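Side-chain contacts in cell wall surface anchor family protein (Streptococcus agalactiae serogroup V, PDB 3TW0), which probably mediates attachment to host cells as the adhesive tip pilin of group B streptococcal pili, this piece including its metal-binding von Willebrand factor A domain: residues 24-27 and 28-32; 119-122 and 123-126. The protein carries 2 engineered substitutions. All coordinates share one frame; numbering follows the deposited sequence.

Interaction 1. Residues 24-27 and 28-32; sequences NNER and ANNSQ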
# COMPACT_ATOMS: atom_id res chain seq x y z
N ASN A 24 -2.65 3.12 -13.57
CA ASN A 24 -3.30 2.98 -14.89
C ASN A 24 -2.81 4.07 -15.85
O ASN A 24 -2.67 5.25 -15.46
CB ASN A 24 -4.82 2.96 -14.78
CG ASN A 24 -5.52 2.89 -16.14
OD1 ASN A 24 -5.72 3.91 -16.80
ND2 ASN A 24 -5.89 1.70 -16.56
N ASN A 25 -2.53 3.69 -17.10
CA ASN A 25 -1.89 4.59 -18.07
C ASN A 25 -2.67 5.89 -18.40
O ASN A 25 -2.07 6.92 -18.72
CB ASN A 25 -1.49 3.84 -19.36
CG ASN A 25 -0.34 2.86 -19.14
OD1 ASN A 25 0.66 3.18 -18.51
ND2 ASN A 25 -0.49 1.63 -19.68
N GLU A 26 -3.99 5.83 -18.28
CA GLU A 26 -4.87 7.02 -18.44
C GLU A 26 -4.72 8.08 -17.34
O GLU A 26 -4.87 9.29 -17.62
CB GLU A 26 -6.33 6.59 -18.52
CG GLU A 26 -6.68 5.79 -19.78
CD GLU A 26 -8.16 5.58 -19.96
OE1 GLU A 26 -8.61 5.40 -21.10
OE2 GLU A 26 -8.89 5.61 -18.96
N ARG A 27 -4.41 7.65 -16.10
CA ARG A 27 -4.34 8.56 -14.92
C ARG A 27 -3.39 9.73 -15.12
O ARG A 27 -2.44 9.64 -15.90
CB ARG A 27 -3.92 7.82 -13.64
CG ARG A 27 -4.86 6.72 -13.16
CD ARG A 27 -6.14 7.30 -12.54
NE ARG A 27 -7.02 6.26 -12.01
CZ ARG A 27 -7.15 5.97 -10.72
NH1 ARG A 27 -6.48 6.66 -9.79
NH2 ARG A 27 -7.99 5.02 -10.35
N ALA A 28 -3.64 10.79 -14.33
CA ALA A 28 -2.87 12.04 -14.41
C ALA A 28 -2.70 12.49 -15.85
O ALA A 28 -1.57 12.70 -16.30
CB ALA A 28 -1.50 11.88 -13.73
N ASN A 29 -3.83 12.58 -16.57
CA ASN A 29 -3.84 13.12 -17.93
C ASN A 29 -2.88 12.33 -18.86
O ASN A 29 -1.95 12.88 -19.47
CB ASN A 29 -3.55 14.63 -17.86
CG ASN A 29 -3.24 15.25 -19.20
OD1 ASN A 29 -4.11 15.38 -20.06
ND2 ASN A 29 -1.98 15.66 -19.37
N ASN A 30 -3.10 11.01 -18.91
CA ASN A 30 -2.29 10.06 -19.68
C ASN A 30 -0.78 10.10 -19.44
O ASN A 30 0.03 10.12 -20.38
CB ASN A 30 -2.61 10.16 -21.16
CG ASN A 30 -4.08 10.07 -21.40
OD1 ASN A 30 -4.65 8.99 -21.35
ND2 ASN A 30 -4.71 11.21 -21.64
N SER A 31 -0.42 10.10 -18.16
CA SER A 31 0.98 10.11 -17.73
C SER A 31 1.69 8.79 -18.02
O SER A 31 2.91 8.70 -17.87
CB SER A 31 1.07 10.45 -16.24
OG SER A 31 1.05 11.85 -16.04
N GLN A 32 0.92 7.77 -18.43
CA GLN A 32 1.41 6.42 -18.78
C GLN A 32 2.28 5.80 -17.69
O GLN A 32 3.35 5.24 -17.95
CB GLN A 32 2.12 6.41 -20.13
CG GLN A 32 1.21 6.80 -21.31
CD GLN A 32 1.96 6.85 -22.65
OE1 GLN A 32 1.57 6.19 -23.61
NE2 GLN A 32 3.04 7.62 -22.72
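The side chain of Asn25 lies against the backbone of Gln32, where the chain folds back on itself. Its CB sits 3.9 Å from Gln32 CA. A chi1 of -69° sets CG beside the backbone N and so brings the amide over, OD1 lying 3.2 Å from Gln32 C. OD1 also accepts from Leu35 N and ND2 probably bonds Lys126 O, so the small amide ties three pieces of chain together. The carbonyl of Asn25 accepts from Gln32 N at 3.1 Å, the donor in its plane on a lone pair (N-H...O 143°).

The fold-back starts with a type I turn, Asn24 to Arg27, inside which Asn24 OD1 takes the N-H of Glu26 at 3.0 Å. Asn29 and Asn30 adopt left-handed helical angles, which asparagine tolerates well; Ala28 and Gln32 take them too. Asn30 N meets Glu26 O at 2.8 Å from above the carbonyl plane, and Ser31 N bonds Arg27 O. Glu26 and Asn30 pack side by side, carboxylate and amide planes 88° apart. Ser31 OG reaches back to Ala28 O at 2.8 Å.

Arg27 NH1 forms a salt bridge with Asp330, its side chain passing about 4 Å from that of Ser22, a magnesium ligand. The turn joins strand 11-18 to helix 33-48, whose Arg33 touches Arg27 and Ala28.

Interaction 2. Residues 119-122 and 123-126; sequences ILKS and RIPK
Arg123 runs alongside Ile119, one helical turn earlier, both side chains pointing the same way. Its chain is extended from CG to NE, which carries the guanidinium out to Ile119 CG2. This methyl stands 3.4 Å above one face, toward the rim, and is 3.6 Å from NE. The long arginine suits the spot: it can lie along Ile119 and still reach the carbonyl of Ser106, which NH1 bonds. On the way its CG passes close to Ile119 O, at 3.5 Å.

The backbone N of Arg123 is shared by two carbonyls, Leu120 O at 2.9 Å and, more weakly, Ile119 O, as the helix runs out. Ile119 O also receives the hydroxyl of Ser122, OG at 2.7 Å. With chi1 at 81°, that OG is turned back over its own helix, where a serine can satisfy a carbonyl of the last turn.

Ile124 follows, its N weakly bonded to Lys121 O, and its CD1 rests 3.6 Å from Lys121 CA. A water linked to Ile124 O reaches Lys121 O by a weak bond.

Pro125 and Lys126 then lead away, Pro125 against Asn19 and Tyr105. Lys121 and Lys126 form salt bridges with Asp46 and Glu42 of helix 33-48. Between that helix and strand 55-61, the hydrophobic Leu120 packs on Ile45, Val56 and Leu58, and Ile124 on Val41 and Leu58; Ile119, Leu120 and Arg123 all meet Tyr107 of strand 107-108.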
# COMPACT_ATOMS: atom_id res chain seq x y z
N ILE A 119 11.54 -15.39 -17.79
CA ILE A 119 10.21 -15.56 -17.17
C ILE A 119 9.85 -14.29 -16.39
O ILE A 119 8.74 -13.76 -16.56
CB ILE A 119 10.17 -16.75 -16.21
CG1 ILE A 119 10.37 -18.05 -16.97
CG2 ILE A 119 8.83 -16.80 -15.52
CD1 ILE A 119 10.83 -19.17 -16.09
N LEU A 120 10.78 -13.83 -15.56
CA LEU A 120 10.59 -12.56 -14.81
C LEU A 120 10.14 -11.42 -15.73
O LEU A 120 9.07 -10.82 -15.53
CB LEU A 120 11.86 -12.22 -14.03
CG LEU A 120 11.88 -11.06 -13.04
CD1 LEU A 120 13.00 -11.28 -12.03
CD2 LEU A 120 12.03 -9.76 -13.79
N LYS A 121 10.91 -11.17 -16.78
CA LYS A 121 10.62 -10.07 -17.69
C LYS A 121 9.27 -10.24 -18.43
O LYS A 121 8.60 -9.25 -18.69
CB LYS A 121 11.76 -9.87 -18.69
CG LYS A 121 13.11 -9.47 -18.09
CD LYS A 121 14.15 -9.25 -19.20
CE LYS A 121 13.83 -7.96 -19.93
NZ LYS A 121 14.61 -7.72 -21.20
N SER A 122 8.87 -11.49 -18.73
CA SER A 122 7.55 -11.77 -19.34
C SER A 122 6.40 -11.45 -18.37
O SER A 122 5.26 -11.21 -18.78
CB SER A 122 7.45 -13.23 -19.80
OG SER A 122 7.14 -14.12 -18.71
N ARG A 123 6.69 -11.45 -17.08
CA ARG A 123 5.67 -11.17 -16.08
C ARG A 123 5.54 -9.67 -15.70
O ARG A 123 4.67 -9.31 -14.89
CB ARG A 123 5.95 -12.00 -14.85
CG ARG A 123 5.64 -13.47 -15.07
CD ARG A 123 5.76 -14.20 -13.77
NE ARG A 123 5.73 -15.63 -13.99
CZ ARG A 123 6.11 -16.53 -13.09
NH1 ARG A 123 6.58 -16.16 -11.92
NH2 ARG A 123 6.02 -17.81 -13.37
N ILE A 124 6.35 -8.82 -16.32
CA ILE A 124 6.30 -7.39 -16.07
C ILE A 124 5.04 -6.79 -16.73
O ILE A 124 4.97 -6.72 -17.95
CB ILE A 124 7.58 -6.68 -16.62
CG1 ILE A 124 8.84 -7.07 -15.83
CG2 ILE A 124 7.45 -5.16 -16.61
CD1 ILE A 124 10.11 -6.67 -16.55
N PRO A 125 4.04 -6.36 -15.94
CA PRO A 125 2.90 -5.68 -16.57
C PRO A 125 3.27 -4.28 -17.12
O PRO A 125 4.21 -3.63 -16.62
CB PRO A 125 1.92 -5.54 -15.42
CG PRO A 125 2.82 -5.35 -14.21
CD PRO A 125 3.94 -6.36 -14.46
N LYS A 126 2.51 -3.83 -18.11
CA LYS A 126 2.69 -2.53 -18.75
C LYS A 126 1.40 -1.73 -18.58
O LYS A 126 1.25 -0.64 -19.13
CB LYS A 126 3.02 -2.71 -20.24
CG LYS A 126 4.31 -3.52 -20.52
CD LYS A 126 5.56 -2.68 -20.25
CE LYS A 126 6.85 -3.43 -20.58
NZ LYS A 126 7.11 -3.49 -22.04
O HOH W 1 6.51 -7.28 -20.32

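Overall arrangement
Interaction 1 comes first along the chain and interaction 2 follows about ninety residues later, with centres 20 Å apart inside the same von Willebrand factor A domain. Helix 33-48 links them: residues 24-32 lead into its start, and residues 119-126 pack along its side, next to strand 55-61 at one margin of the parallel sheet. They also touch directly through a probable hydrogen bond of 2.9 Å from Asn25 ND2 to Lys126 O. Interaction 1 lies beside the magnesium site, whereas interaction 2 belongs to the packing at the sheet margin. Their direct contact therefore joins the turn after strand 11-18, beside the metal, to the loop leaving helix 114-122, and probably helps to hold the two in place.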